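Local coordinates for DNA mismatch repair protein MUTS (Thermus aquaticus, PDB 1EWQ) that binds mismatched DNA in the mismatch repair pathway, where it probably carries out the recognition step, and has a weak ATPase activity, at residues R338-R343 with R512-L517; K347-L352 with E501-V506; A330-L335 with R353-I358. All coordinates share one frame; numbering follows the deposited sequence.

Contact 1 (R338-R343 with R512-L517); sequences RLELGR and RQAEAL
Leu339 and Leu517 supply the apolar half of this contact, Leu339 CD1 resting 3.5 Å from Leu517 CD2. Their side chains meet at about a right angle, one methyl against one methyl. The second apolar touch belongs to Glu340, whose stem lies against the methyl of Ala514, CG 3.5 Å from Ala514 CB, with carboxylate oxygen OE2 almost as near at 3.6 Å from the same CB. Its CG stands beside the backbone N (chi1 -61°) and the chain beyond is extended, laying the carboxylate alongside that methyl.

The polar half is a matter of charge without any hydrogen bond across the segments. Glu340 OE2 comes within 4.1 Å of Glu515 OE1, a like-charged pair whose carboxylate planes are tilted by 25°. Their repulsion is probably eased from outside: Glu340 OE1 forms a salt bridge with Arg518, while Glu515 has a weak, long ion pair with Arg522.

Backbone capping is the third kind. Just past Glu340 the helix closes in a Schellman motif, with Gly342 at positive phi (69°), Arg343 N bonded to Arg338 O at 2.9 Å and Gly342 N to Leu339 O at 3.1 Å. Gln513 holds the N-cap position of the opposing helix. The contact thus sets the C-terminal end of helix 332-340 against the first turn of helix 514-540, with helix 479-511 touching Leu339 through Arg507 and Ala510.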
ATOM      1  N   ARG C 338     -22.276 -14.533 -18.733  1.00 28.33           N
ATOM      2  CA  ARG C 338     -23.234 -14.250 -17.673  1.00 28.85           C
ATOM      3  C   ARG C 338     -24.618 -14.710 -18.129  1.00 29.06           C
ATOM      4  O   ARG C 338     -25.398 -15.239 -17.336  1.00 29.04           O
ATOM      5  CB  ARG C 338     -23.243 -12.754 -17.328  1.00 29.63           C
ATOM      6  CG  ARG C 338     -21.979 -12.297 -16.602  1.00 31.09           C
ATOM      7  CD  ARG C 338     -21.995 -10.818 -16.248  1.00 32.31           C
ATOM      8  NE  ARG C 338     -22.960 -10.479 -15.208  1.00 34.57           N
ATOM      9  CZ  ARG C 338     -22.889 -10.868 -13.931  1.00 35.82           C
ATOM     10  NH1 ARG C 338     -21.889 -11.632 -13.499  1.00 36.21           N
ATOM     11  NH2 ARG C 338     -23.825 -10.473 -13.069  1.00 36.83           N
ATOM     12  N   LEU C 339     -24.918 -14.511 -19.410  1.00 28.89           N
ATOM     13  CA  LEU C 339     -26.192 -14.943 -19.961  1.00 29.23           C
ATOM     14  C   LEU C 339     -26.317 -16.459 -19.828  1.00 29.65           C
ATOM     15  O   LEU C 339     -27.314 -16.962 -19.311  1.00 29.37           O
ATOM     16  CB  LEU C 339     -26.312 -14.546 -21.440  1.00 28.26           C
ATOM     17  CG  LEU C 339     -26.787 -13.119 -21.759  1.00 28.32           C
ATOM     18  CD1 LEU C 339     -26.572 -12.802 -23.227  1.00 27.70           C
ATOM     19  CD2 LEU C 339     -28.264 -12.986 -21.381  1.00 27.96           C
ATOM     20  N   GLU C 340     -25.295 -17.178 -20.294  1.00 30.29           N
ATOM     21  CA  GLU C 340     -25.300 -18.640 -20.254  1.00 31.09           C
ATOM     22  C   GLU C 340     -25.394 -19.184 -18.833  1.00 31.39           C
ATOM     23  O   GLU C 340     -25.982 -20.241 -18.615  1.00 31.67           O
ATOM     24  CB  GLU C 340     -24.037 -19.213 -20.927  1.00 31.27           C
ATOM     25  CG  GLU C 340     -23.876 -18.850 -22.398  1.00 32.03           C
ATOM     26  CD  GLU C 340     -22.475 -19.124 -22.929  1.00 32.20           C
ATOM     27  OE1 GLU C 340     -21.521 -19.148 -22.122  1.00 32.10           O
ATOM     28  OE2 GLU C 340     -22.321 -19.294 -24.156  1.00 32.94           O
ATOM     29  N   LEU C 341     -24.811 -18.467 -17.875  1.00 31.56           N
ATOM     30  CA  LEU C 341     -24.819 -18.891 -16.479  1.00 32.10           C
ATOM     31  C   LEU C 341     -26.044 -18.426 -15.692  1.00 32.31           C
ATOM     32  O   LEU C 341     -26.126 -18.657 -14.491  1.00 32.27           O
ATOM     33  CB  LEU C 341     -23.548 -18.394 -15.770  1.00 32.37           C
ATOM     34  CG  LEU C 341     -22.245 -19.093 -16.169  1.00 32.82           C
ATOM     35  CD1 LEU C 341     -21.042 -18.411 -15.531  1.00 32.56           C
ATOM     36  CD2 LEU C 341     -22.326 -20.549 -15.751  1.00 32.79           C
ATOM     37  N   GLY C 342     -26.982 -17.764 -16.361  1.00 32.46           N
ATOM     38  CA  GLY C 342     -28.178 -17.291 -15.684  1.00 32.66           C
ATOM     39  C   GLY C 342     -27.965 -16.166 -14.682  1.00 32.98           C
ATOM     40  O   GLY C 342     -28.733 -16.035 -13.722  1.00 32.95           O
ATOM     41  N   ARG C 343     -26.931 -15.351 -14.903  1.00 32.89           N
ATOM     42  CA  ARG C 343     -26.624 -14.225 -14.033  1.00 32.69           C
ATOM     43  C   ARG C 343     -26.843 -12.857 -14.676  1.00 32.51           C
ATOM     44  O   ARG C 343     -26.754 -11.839 -13.990  1.00 32.80           O
ATOM     45  CB  ARG C 343     -25.174 -14.276 -13.582  1.00 33.31           C
ATOM     46  CG  ARG C 343     -24.792 -15.460 -12.764  1.00 34.28           C
ATOM     47  CD  ARG C 343     -23.401 -15.234 -12.235  1.00 35.03           C
ATOM     48  NE  ARG C 343     -22.929 -16.339 -11.414  1.00 36.08           N
ATOM     49  CZ  ARG C 343     -22.202 -16.163 -10.319  1.00 36.57           C
ATOM     50  NH1 ARG C 343     -21.889 -14.930  -9.941  1.00 36.56           N
ATOM     51  NH2 ARG C 343     -21.786 -17.209  -9.611  1.00 37.02           N
ATOM     52  N   ARG C 512     -30.392 -17.222 -25.818  1.00 34.91           N
ATOM     53  CA  ARG C 512     -30.380 -18.117 -26.965  1.00 35.24           C
ATOM     54  C   ARG C 512     -29.390 -17.690 -28.044  1.00 34.69           C
ATOM     55  O   ARG C 512     -29.011 -18.492 -28.893  1.00 34.30           O
ATOM     56  CB  ARG C 512     -31.785 -18.232 -27.546  1.00 36.29           C
ATOM     57  CG  ARG C 512     -32.668 -19.130 -26.702  1.00 38.04           C
ATOM     58  CD  ARG C 512     -34.141 -18.958 -27.002  1.00 39.43           C
ATOM     59  NE  ARG C 512     -34.931 -19.821 -26.126  1.00 41.28           N
ATOM     60  CZ  ARG C 512     -36.161 -19.538 -25.706  1.00 41.93           C
ATOM     61  NH1 ARG C 512     -36.748 -18.404 -26.086  1.00 42.31           N
ATOM     62  NH2 ARG C 512     -36.800 -20.386 -24.907  1.00 42.02           N
ATOM     63  N   GLN C 513     -28.962 -16.432 -27.995  1.00 33.98           N
ATOM     64  CA  GLN C 513     -28.004 -15.911 -28.962  1.00 33.57           C
ATOM     65  C   GLN C 513     -26.599 -15.829 -28.368  1.00 32.68           C
ATOM     66  O   GLN C 513     -25.716 -15.188 -28.939  1.00 32.52           O
ATOM     67  CB  GLN C 513     -28.419 -14.516 -29.431  1.00 34.56           C
ATOM     68  CG  GLN C 513     -29.759 -14.465 -30.157  1.00 35.97           C
ATOM     69  CD  GLN C 513     -29.852 -15.494 -31.263  1.00 36.77           C
ATOM     70  OE1 GLN C 513     -28.924 -15.643 -32.058  1.00 37.66           O
ATOM     71  NE2 GLN C 513     -30.969 -16.213 -31.319  1.00 36.52           N
ATOM     72  N   ALA C 514     -26.394 -16.474 -27.226  1.00 31.69           N
ATOM     73  CA  ALA C 514     -25.093 -16.446 -26.557  1.00 31.31           C
ATOM     74  C   ALA C 514     -23.917 -16.753 -27.495  1.00 31.01           C
ATOM     75  O   ALA C 514     -22.904 -16.064 -27.480  1.00 30.56           O
ATOM     76  CB  ALA C 514     -25.092 -17.423 -25.378  1.00 30.69           C
ATOM     77  N   GLU C 515     -24.063 -17.781 -28.320  1.00 30.82           N
ATOM     78  CA  GLU C 515     -22.999 -18.158 -29.236  1.00 30.91           C
ATOM     79  C   GLU C 515     -22.720 -17.082 -30.299  1.00 30.44           C
ATOM     80  O   GLU C 515     -21.562 -16.813 -30.623  1.00 30.13           O
ATOM     81  CB  GLU C 515     -23.352 -19.497 -29.894  1.00 31.70           C
ATOM     82  CG  GLU C 515     -22.142 -20.353 -30.220  1.00 33.18           C
ATOM     83  CD  GLU C 515     -21.162 -20.439 -29.055  1.00 33.70           C
ATOM     84  OE1 GLU C 515     -21.602 -20.736 -27.920  1.00 33.83           O
ATOM     85  OE2 GLU C 515     -19.949 -20.214 -29.283  1.00 34.29           O
ATOM     86  N   ALA C 516     -23.771 -16.466 -30.838  1.00 29.59           N
ATOM     87  CA  ALA C 516     -23.578 -15.424 -31.848  1.00 29.57           C
ATOM     88  C   ALA C 516     -22.885 -14.237 -31.182  1.00 29.29           C
ATOM     89  O   ALA C 516     -22.070 -13.551 -31.795  1.00 29.62           O
ATOM     90  CB  ALA C 516     -24.927 -14.992 -32.452  1.00 29.15           C
ATOM     91  N   LEU C 517     -23.209 -14.003 -29.917  1.00 29.20           N
ATOM     92  CA  LEU C 517     -22.591 -12.917 -29.178  1.00 29.12           C
ATOM     93  C   LEU C 517     -21.091 -13.162 -29.064  1.00 28.97           C
ATOM     94  O   LEU C 517     -20.307 -12.273 -29.334  1.00 28.70           O
ATOM     95  CB  LEU C 517     -23.212 -12.799 -27.788  1.00 29.14           C
ATOM     96  CG  LEU C 517     -24.353 -11.792 -27.626  1.00 29.46           C
ATOM     97  CD1 LEU C 517     -25.370 -11.975 -28.717  1.00 29.47           C
ATOM     98  CD2 LEU C 517     -24.991 -11.966 -26.245  1.00 29.35           C
TER

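Contact 2 (K347-L352 with E501-V506); sequences KDLGAL and EVFLEV
Leu349 reaches across to Phe503 and Val506 within the helical domain III of MutS, where helix 346-366 packs on helix 479-511, one of the two long helices that lead to the DNA clamp in this family. The tight part is small and wholly apolar. Leu349 points at the opposing helix, and its CD1 methyl meets ring atoms CE1 and CD1 of Phe503 obliquely. Phe503 brings its ring to that methyl because CG is anti to the backbone N (chi1 164°), although the side chain does not set out toward Leu349. The two side chains approach each other at a slant.

The packing slackens toward Val506, whose CG1 is 4.4 Å from Leu349 CD1. Leu382 and Ala385 of helix 376-385 also touch Val506, and Ala510 and Leu386 lie against Leu349, so the core continues beyond this pair. On the outer side the character changes: Leu504 and Lys347, both exposed, start away from the opposing helix, and Glu501 and Glu505 both form salt bridges to Arg498 of their own helix. No hydrogen bond spans the two segments. Their closest approach is Leu349 CD1 to Phe503 CE1 at 3.3 Å. Behind that methyl, Leu349 CG follows at 4.2 Å from Phe503 CE1.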
ATOM      1  N   LYS C 347     -29.176  -4.588 -16.327  1.00 31.34           N
ATOM      2  CA  LYS C 347     -28.152  -3.655 -16.769  1.00 31.99           C
ATOM      3  C   LYS C 347     -27.387  -4.281 -17.948  1.00 31.60           C
ATOM      4  O   LYS C 347     -27.056  -3.603 -18.933  1.00 31.15           O
ATOM      5  CB  LYS C 347     -27.176  -3.370 -15.630  1.00 33.21           C
ATOM      6  CG  LYS C 347     -26.357  -2.118 -15.828  1.00 34.85           C
ATOM      7  CD  LYS C 347     -27.214  -0.883 -15.515  1.00 36.41           C
ATOM      8  CE  LYS C 347     -27.638  -0.866 -14.040  1.00 36.95           C
ATOM      9  NZ  LYS C 347     -28.408   0.371 -13.696  1.00 37.08           N
ATOM     10  N   ASP C 348     -27.110  -5.579 -17.848  1.00 30.85           N
ATOM     11  CA  ASP C 348     -26.403  -6.260 -18.923  1.00 30.64           C
ATOM     12  C   ASP C 348     -27.214  -6.197 -20.206  1.00 30.59           C
ATOM     13  O   ASP C 348     -26.652  -5.990 -21.276  1.00 30.45           O
ATOM     14  CB  ASP C 348     -26.111  -7.718 -18.555  1.00 30.23           C
ATOM     15  CG  ASP C 348     -25.096  -7.838 -17.436  1.00 30.07           C
ATOM     16  OD1 ASP C 348     -24.077  -7.125 -17.492  1.00 30.41           O
ATOM     17  OD2 ASP C 348     -25.310  -8.638 -16.505  1.00 29.65           O
ATOM     18  N   LEU C 349     -28.533  -6.364 -20.108  1.00 30.55           N
ATOM     19  CA  LEU C 349     -29.381  -6.316 -21.306  1.00 30.65           C
ATOM     20  C   LEU C 349     -29.385  -4.926 -21.947  1.00 30.73           C
ATOM     21  O   LEU C 349     -29.507  -4.797 -23.164  1.00 30.64           O
ATOM     22  CB  LEU C 349     -30.820  -6.738 -20.976  1.00 30.70           C
ATOM     23  CG  LEU C 349     -30.993  -8.177 -20.453  1.00 30.61           C
ATOM     24  CD1 LEU C 349     -32.459  -8.442 -20.164  1.00 30.48           C
ATOM     25  CD2 LEU C 349     -30.475  -9.177 -21.476  1.00 30.25           C
ATOM     26  N   GLY C 350     -29.256  -3.887 -21.126  1.00 31.01           N
ATOM     27  CA  GLY C 350     -29.230  -2.541 -21.666  1.00 31.11           C
ATOM     28  C   GLY C 350     -27.956  -2.387 -22.470  1.00 31.23           C
ATOM     29  O   GLY C 350     -27.977  -1.945 -23.624  1.00 31.38           O
ATOM     30  N   ALA C 351     -26.839  -2.766 -21.856  1.00 31.32           N
ATOM     31  CA  ALA C 351     -25.546  -2.691 -22.528  1.00 31.46           C
ATOM     32  C   ALA C 351     -25.579  -3.559 -23.791  1.00 31.55           C
ATOM     33  O   ALA C 351     -25.042  -3.179 -24.827  1.00 31.22           O
ATOM     34  CB  ALA C 351     -24.438  -3.160 -21.584  1.00 31.07           C
ATOM     35  N   LEU C 352     -26.226  -4.719 -23.702  1.00 31.58           N
ATOM     36  CA  LEU C 352     -26.326  -5.614 -24.845  1.00 32.18           C
ATOM     37  C   LEU C 352     -27.046  -4.926 -26.006  1.00 32.77           C
ATOM     38  O   LEU C 352     -26.558  -4.934 -27.134  1.00 32.72           O
ATOM     39  CB  LEU C 352     -27.065  -6.906 -24.465  1.00 31.56           C
ATOM     40  CG  LEU C 352     -27.362  -7.877 -25.621  1.00 31.16           C
ATOM     41  CD1 LEU C 352     -26.087  -8.178 -26.412  1.00 30.66           C
ATOM     42  CD2 LEU C 352     -27.965  -9.159 -25.071  1.00 31.23           C
ATOM     43  N   GLU C 501     -40.976 -11.644 -14.299  1.00 40.13           N
ATOM     44  CA  GLU C 501     -41.215 -12.737 -15.240  1.00 39.65           C
ATOM     45  C   GLU C 501     -40.859 -12.274 -16.657  1.00 38.85           C
ATOM     46  O   GLU C 501     -40.229 -13.007 -17.415  1.00 38.78           O
ATOM     47  CB  GLU C 501     -42.686 -13.191 -15.212  1.00 39.98           C
ATOM     48  CG  GLU C 501     -43.216 -13.602 -13.837  1.00 40.67           C
ATOM     49  CD  GLU C 501     -44.662 -14.116 -13.874  1.00 40.69           C
ATOM     50  OE1 GLU C 501     -45.490 -13.564 -14.631  1.00 40.52           O
ATOM     51  OE2 GLU C 501     -44.973 -15.069 -13.130  1.00 40.91           O
ATOM     52  N   VAL C 502     -41.261 -11.059 -17.008  1.00 37.94           N
ATOM     53  CA  VAL C 502     -40.969 -10.532 -18.336  1.00 37.18           C
ATOM     54  C   VAL C 502     -39.468 -10.339 -18.518  1.00 36.78           C
ATOM     55  O   VAL C 502     -38.925 -10.637 -19.579  1.00 36.87           O
ATOM     56  CB  VAL C 502     -41.696  -9.199 -18.583  1.00 37.03           C
ATOM     57  CG1 VAL C 502     -41.302  -8.633 -19.938  1.00 36.71           C
ATOM     58  CG2 VAL C 502     -43.209  -9.420 -18.528  1.00 36.94           C
ATOM     59  N   PHE C 503     -38.797  -9.844 -17.482  1.00 36.16           N
ATOM     60  CA  PHE C 503     -37.352  -9.657 -17.558  1.00 35.78           C
ATOM     61  C   PHE C 503     -36.701 -10.994 -17.887  1.00 35.40           C
ATOM     62  O   PHE C 503     -35.884 -11.083 -18.801  1.00 35.11           O
ATOM     63  CB  PHE C 503     -36.788  -9.143 -16.233  1.00 35.53           C
ATOM     64  CG  PHE C 503     -35.299  -9.286 -16.124  1.00 35.28           C
ATOM     65  CD1 PHE C 503     -34.453  -8.540 -16.938  1.00 35.32           C
ATOM     66  CD2 PHE C 503     -34.739 -10.212 -15.249  1.00 35.24           C
ATOM     67  CE1 PHE C 503     -33.064  -8.718 -16.885  1.00 35.14           C
ATOM     68  CE2 PHE C 503     -33.357 -10.397 -15.189  1.00 35.18           C
ATOM     69  CZ  PHE C 503     -32.518  -9.646 -16.013  1.00 34.96           C
ATOM     70  N   LEU C 504     -37.068 -12.028 -17.133  1.00 35.16           N
ATOM     71  CA  LEU C 504     -36.525 -13.367 -17.345  1.00 35.22           C
ATOM     72  C   LEU C 504     -36.810 -13.901 -18.746  1.00 35.21           C
ATOM     73  O   LEU C 504     -35.944 -14.517 -19.359  1.00 35.17           O
ATOM     74  CB  LEU C 504     -37.071 -14.337 -16.291  1.00 35.04           C
ATOM     75  CG  LEU C 504     -36.565 -14.029 -14.876  1.00 35.27           C
ATOM     76  CD1 LEU C 504     -37.147 -15.011 -13.869  1.00 35.01           C
ATOM     77  CD2 LEU C 504     -35.038 -14.100 -14.871  1.00 35.10           C
ATOM     78  N   GLU C 505     -38.015 -13.655 -19.255  1.00 35.33           N
ATOM     79  CA  GLU C 505     -38.388 -14.113 -20.588  1.00 35.60           C
ATOM     80  C   GLU C 505     -37.509 -13.414 -21.627  1.00 35.30           C
ATOM     81  O   GLU C 505     -36.986 -14.046 -22.541  1.00 35.13           O
ATOM     82  CB  GLU C 505     -39.879 -13.825 -20.858  1.00 36.47           C
ATOM     83  CG  GLU C 505     -40.841 -14.510 -19.858  1.00 37.90           C
ATOM     84  CD  GLU C 505     -42.313 -14.099 -20.019  1.00 38.90           C
ATOM     85  OE1 GLU C 505     -42.607 -13.128 -20.760  1.00 39.42           O
ATOM     86  OE2 GLU C 505     -43.181 -14.748 -19.382  1.00 39.30           O
ATOM     87  N   VAL C 506     -37.344 -12.105 -21.476  1.00 35.25           N
ATOM     88  CA  VAL C 506     -36.520 -11.324 -22.394  1.00 35.09           C
ATOM     89  C   VAL C 506     -35.057 -11.772 -22.287  1.00 35.06           C
ATOM     90  O   VAL C 506     -34.353 -11.884 -23.292  1.00 34.89           O
ATOM     91  CB  VAL C 506     -36.623  -9.813 -22.078  1.00 35.00           C
ATOM     92  CG1 VAL C 506     -35.749  -9.010 -23.031  1.00 34.62           C
ATOM     93  CG2 VAL C 506     -38.077  -9.363 -22.191  1.00 35.62           C
TER

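Contact 3 (A330-L335 with R353-I358); sequences ADLERL and RRSLQI
Ser355 turns its side chain directly at the segment 330-335, and each of its atoms finds a neighbour there. CB lies 3.7 Å from Leu332 CD1, a plain apolar touch. From CB the hydroxyl is placed beside the backbone N (chi1 -61°), which lets OG serve two backbones. It accepts the amide of Ala330, N to OG 3.1 Å, in a fairly straight bond (157° at the hydrogen), and it is also hydrogen-bonded to Ala351 O, one turn earlier in its own helix. Around this buried oxygen close two carbons, Ala330 CB at 3.4 Å and Leu332 CD1. A valine in its place has no hydroxyl to offer, so the Ala330 amide would probably be left without its acceptor on helix 346-366 and the chain ahead of helix 332-340 freer to shift.

Arg354 borders the same spot: its chain bends at chi3 and brings the guanidinium edge near Ala330, with NH2 3.8 Å from Ala330 CB, packing rather than bonding.

Immediately after Ala330, Asp331 caps the helix. Its OD1 takes Arg334 N at 2.9 Å, nearly straight though from above the carboxylate plane, and Glu333 N more weakly, while OD2 forms a salt bridge with Arg286. The whole is an aspartate N-cap whose preceding residue is pinned, by one serine hydroxyl, to the next helix of the domain III bundle.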
ATOM      1  N   ALA C 330     -19.785  -2.837 -25.485  1.00 29.45           N
ATOM      2  CA  ALA C 330     -19.601  -3.525 -24.213  1.00 28.47           C
ATOM      3  C   ALA C 330     -18.826  -4.829 -24.470  1.00 27.63           C
ATOM      4  O   ALA C 330     -18.562  -5.183 -25.621  1.00 27.49           O
ATOM      5  CB  ALA C 330     -20.958  -3.824 -23.579  1.00 28.30           C
ATOM      6  N   ASP C 331     -18.452  -5.520 -23.395  1.00 26.83           N
ATOM      7  CA  ASP C 331     -17.717  -6.791 -23.457  1.00 25.95           C
ATOM      8  C   ASP C 331     -18.738  -7.914 -23.728  1.00 25.84           C
ATOM      9  O   ASP C 331     -19.303  -8.489 -22.792  1.00 25.23           O
ATOM     10  CB  ASP C 331     -17.023  -7.032 -22.104  1.00 25.72           C
ATOM     11  CG  ASP C 331     -16.139  -8.278 -22.093  1.00 25.60           C
ATOM     12  OD1 ASP C 331     -16.394  -9.215 -22.883  1.00 24.86           O
ATOM     13  OD2 ASP C 331     -15.197  -8.320 -21.270  1.00 25.11           O
ATOM     14  N   LEU C 332     -18.971  -8.225 -24.999  1.00 25.25           N
ATOM     15  CA  LEU C 332     -19.946  -9.245 -25.364  1.00 25.72           C
ATOM     16  C   LEU C 332     -19.569 -10.682 -25.013  1.00 25.67           C
ATOM     17  O   LEU C 332     -20.439 -11.559 -24.932  1.00 25.56           O
ATOM     18  CB  LEU C 332     -20.272  -9.136 -26.854  1.00 26.22           C
ATOM     19  CG  LEU C 332     -21.318  -8.071 -27.220  1.00 27.20           C
ATOM     20  CD1 LEU C 332     -20.987  -6.754 -26.540  1.00 27.47           C
ATOM     21  CD2 LEU C 332     -21.381  -7.919 -28.732  1.00 27.17           C
ATOM     22  N   GLU C 333     -18.280 -10.921 -24.810  1.00 25.28           N
ATOM     23  CA  GLU C 333     -17.809 -12.243 -24.446  1.00 25.31           C
ATOM     24  C   GLU C 333     -18.180 -12.530 -22.983  1.00 25.74           C
ATOM     25  O   GLU C 333     -18.720 -13.599 -22.671  1.00 25.47           O
ATOM     26  CB  GLU C 333     -16.297 -12.338 -24.665  1.00 25.16           C
ATOM     27  CG  GLU C 333     -15.660 -13.595 -24.102  1.00 24.96           C
ATOM     28  CD  GLU C 333     -14.217 -13.773 -24.553  1.00 24.80           C
ATOM     29  OE1 GLU C 333     -13.475 -12.766 -24.620  1.00 24.52           O
ATOM     30  OE2 GLU C 333     -13.824 -14.923 -24.826  1.00 24.38           O
ATOM     31  N   ARG C 334     -17.905 -11.582 -22.090  1.00 25.99           N
ATOM     32  CA  ARG C 334     -18.253 -11.770 -20.680  1.00 26.77           C
ATOM     33  C   ARG C 334     -19.768 -11.669 -20.474  1.00 26.62           C
ATOM     34  O   ARG C 334     -20.325 -12.251 -19.546  1.00 26.70           O
ATOM     35  CB  ARG C 334     -17.530 -10.739 -19.806  1.00 27.07           C
ATOM     36  CG  ARG C 334     -16.136 -11.184 -19.438  1.00 27.51           C
ATOM     37  CD  ARG C 334     -15.392 -10.167 -18.599  1.00 27.55           C
ATOM     38  NE  ARG C 334     -14.064 -10.669 -18.249  1.00 27.71           N
ATOM     39  CZ  ARG C 334     -13.072  -9.917 -17.792  1.00 27.69           C
ATOM     40  NH1 ARG C 334     -13.244  -8.614 -17.630  1.00 27.90           N
ATOM     41  NH2 ARG C 334     -11.914 -10.473 -17.479  1.00 27.88           N
ATOM     42  N   LEU C 335     -20.424 -10.936 -21.362  1.00 27.09           N
ATOM     43  CA  LEU C 335     -21.871 -10.759 -21.311  1.00 27.42           C
ATOM     44  C   LEU C 335     -22.524 -12.095 -21.710  1.00 27.69           C
ATOM     45  O   LEU C 335     -23.515 -12.530 -21.115  1.00 27.83           O
ATOM     46  CB  LEU C 335     -22.271  -9.638 -22.275  1.00 27.91           C
ATOM     47  CG  LEU C 335     -23.572  -8.870 -22.036  1.00 28.48           C
ATOM     48  CD1 LEU C 335     -24.783  -9.783 -22.232  1.00 28.19           C
ATOM     49  CD2 LEU C 335     -23.542  -8.299 -20.624  1.00 29.18           C
ATOM     50  N   ARG C 353     -28.204  -4.334 -25.726  1.00 33.61           N
ATOM     51  CA  ARG C 353     -28.970  -3.629 -26.752  1.00 34.56           C
ATOM     52  C   ARG C 353     -28.136  -2.508 -27.370  1.00 34.74           C
ATOM     53  O   ARG C 353     -28.114  -2.347 -28.586  1.00 34.69           O
ATOM     54  CB  ARG C 353     -30.251  -3.031 -26.156  1.00 35.08           C
ATOM     55  CG  ARG C 353     -31.043  -2.178 -27.136  1.00 36.11           C
ATOM     56  CD  ARG C 353     -32.190  -1.472 -26.442  1.00 37.16           C
ATOM     57  NE  ARG C 353     -31.694  -0.571 -25.410  1.00 38.15           N
ATOM     58  CZ  ARG C 353     -32.459   0.011 -24.494  1.00 38.93           C
ATOM     59  NH1 ARG C 353     -33.770  -0.212 -24.476  1.00 39.46           N
ATOM     60  NH2 ARG C 353     -31.916   0.814 -23.589  1.00 39.42           N
ATOM     61  N   ARG C 354     -27.462  -1.727 -26.532  1.00 35.12           N
ATOM     62  CA  ARG C 354     -26.628  -0.642 -27.034  1.00 35.83           C
ATOM     63  C   ARG C 354     -25.598  -1.191 -28.018  1.00 35.83           C
ATOM     64  O   ARG C 354     -25.409  -0.646 -29.110  1.00 35.67           O
ATOM     65  CB  ARG C 354     -25.909   0.076 -25.880  1.00 36.51           C
ATOM     66  CG  ARG C 354     -24.779   0.993 -26.366  1.00 37.86           C
ATOM     67  CD  ARG C 354     -24.179   1.901 -25.290  1.00 38.59           C
ATOM     68  NE  ARG C 354     -23.674   1.220 -24.096  1.00 39.73           N
ATOM     69  CZ  ARG C 354     -22.907   0.132 -24.092  1.00 40.09           C
ATOM     70  NH1 ARG C 354     -22.546  -0.443 -25.232  1.00 40.59           N
ATOM     71  NH2 ARG C 354     -22.467  -0.365 -22.940  1.00 39.99           N
ATOM     72  N   SER C 355     -24.949  -2.284 -27.629  1.00 35.76           N
ATOM     73  CA  SER C 355     -23.933  -2.915 -28.467  1.00 35.81           C
ATOM     74  C   SER C 355     -24.504  -3.465 -29.773  1.00 36.03           C
ATOM     75  O   SER C 355     -23.875  -3.361 -30.826  1.00 36.14           O
ATOM     76  CB  SER C 355     -23.248  -4.043 -27.698  1.00 35.23           C
ATOM     77  OG  SER C 355     -22.609  -3.538 -26.545  1.00 34.45           O
ATOM     78  N   LEU C 356     -25.690  -4.053 -29.703  1.00 36.24           N
ATOM     79  CA  LEU C 356     -26.309  -4.611 -30.894  1.00 36.77           C
ATOM     80  C   LEU C 356     -26.774  -3.529 -31.870  1.00 37.45           C
ATOM     81  O   LEU C 356     -27.008  -3.808 -33.047  1.00 37.76           O
ATOM     82  CB  LEU C 356     -27.479  -5.519 -30.510  1.00 36.15           C
ATOM     83  CG  LEU C 356     -27.105  -6.767 -29.703  1.00 35.72           C
ATOM     84  CD1 LEU C 356     -28.335  -7.630 -29.512  1.00 35.35           C
ATOM     85  CD2 LEU C 356     -26.007  -7.552 -30.415  1.00 34.92           C
ATOM     86  N   GLN C 357     -26.912  -2.298 -31.383  1.00 38.03           N
ATOM     87  CA  GLN C 357     -27.319  -1.182 -32.236  1.00 38.55           C
ATOM     88  C   GLN C 357     -26.082  -0.643 -32.954  1.00 38.63           C
ATOM     89  O   GLN C 357     -26.177  -0.004 -33.998  1.00 38.30           O
ATOM     90  CB  GLN C 357     -27.972  -0.077 -31.397  1.00 38.96           C
ATOM     91  CG  GLN C 357     -29.257  -0.527 -30.707  1.00 39.58           C
ATOM     92  CD  GLN C 357     -29.894   0.551 -29.844  1.00 39.70           C
ATOM     93  OE1 GLN C 357     -29.241   1.145 -28.984  1.00 39.51           O
ATOM     94  NE2 GLN C 357     -31.183   0.793 -30.061  1.00 39.81           N
ATOM     95  N   ILE C 358     -24.918  -0.921 -32.383  1.00 39.09           N
ATOM     96  CA  ILE C 358     -23.649  -0.486 -32.952  1.00 39.71           C
ATOM     97  C   ILE C 358     -23.237  -1.459 -34.055  1.00 40.02           C
ATOM     98  O   ILE C 358     -22.701  -1.067 -35.091  1.00 39.79           O
ATOM     99  CB  ILE C 358     -22.543  -0.478 -31.871  1.00 39.93           C
ATOM    100  CG1 ILE C 358     -22.865   0.581 -30.817  1.00 40.06           C
ATOM    101  CG2 ILE C 358     -21.170  -0.249 -32.509  1.00 39.70           C
ATOM    102  CD1 ILE C 358     -21.968   0.509 -29.607  1.00 40.26           C
TER

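The three contacts share one patch of domain III, with centres about 11 Å (contacts 1 and 2), 12 Å (1 and 3) and 13 Å (2 and 3) apart. Helix 332-340 serves contacts 1 and 3, and helix 346-366 serves 2 and 3. Contacts 1 and 2 are joined by a salt bridge, Arg338 NE to Asp348 OD2 at 3.3 Å, and by Leu517 CD2 packing on Leu352 CD1. Asp348 also touches contact 3, its CB lying 3.3 Å from Leu335 CD2. All are structural: their nearest atoms are about 20, 18 and 26 Å from the bound DNA, and the predicted ATP site lies away from them.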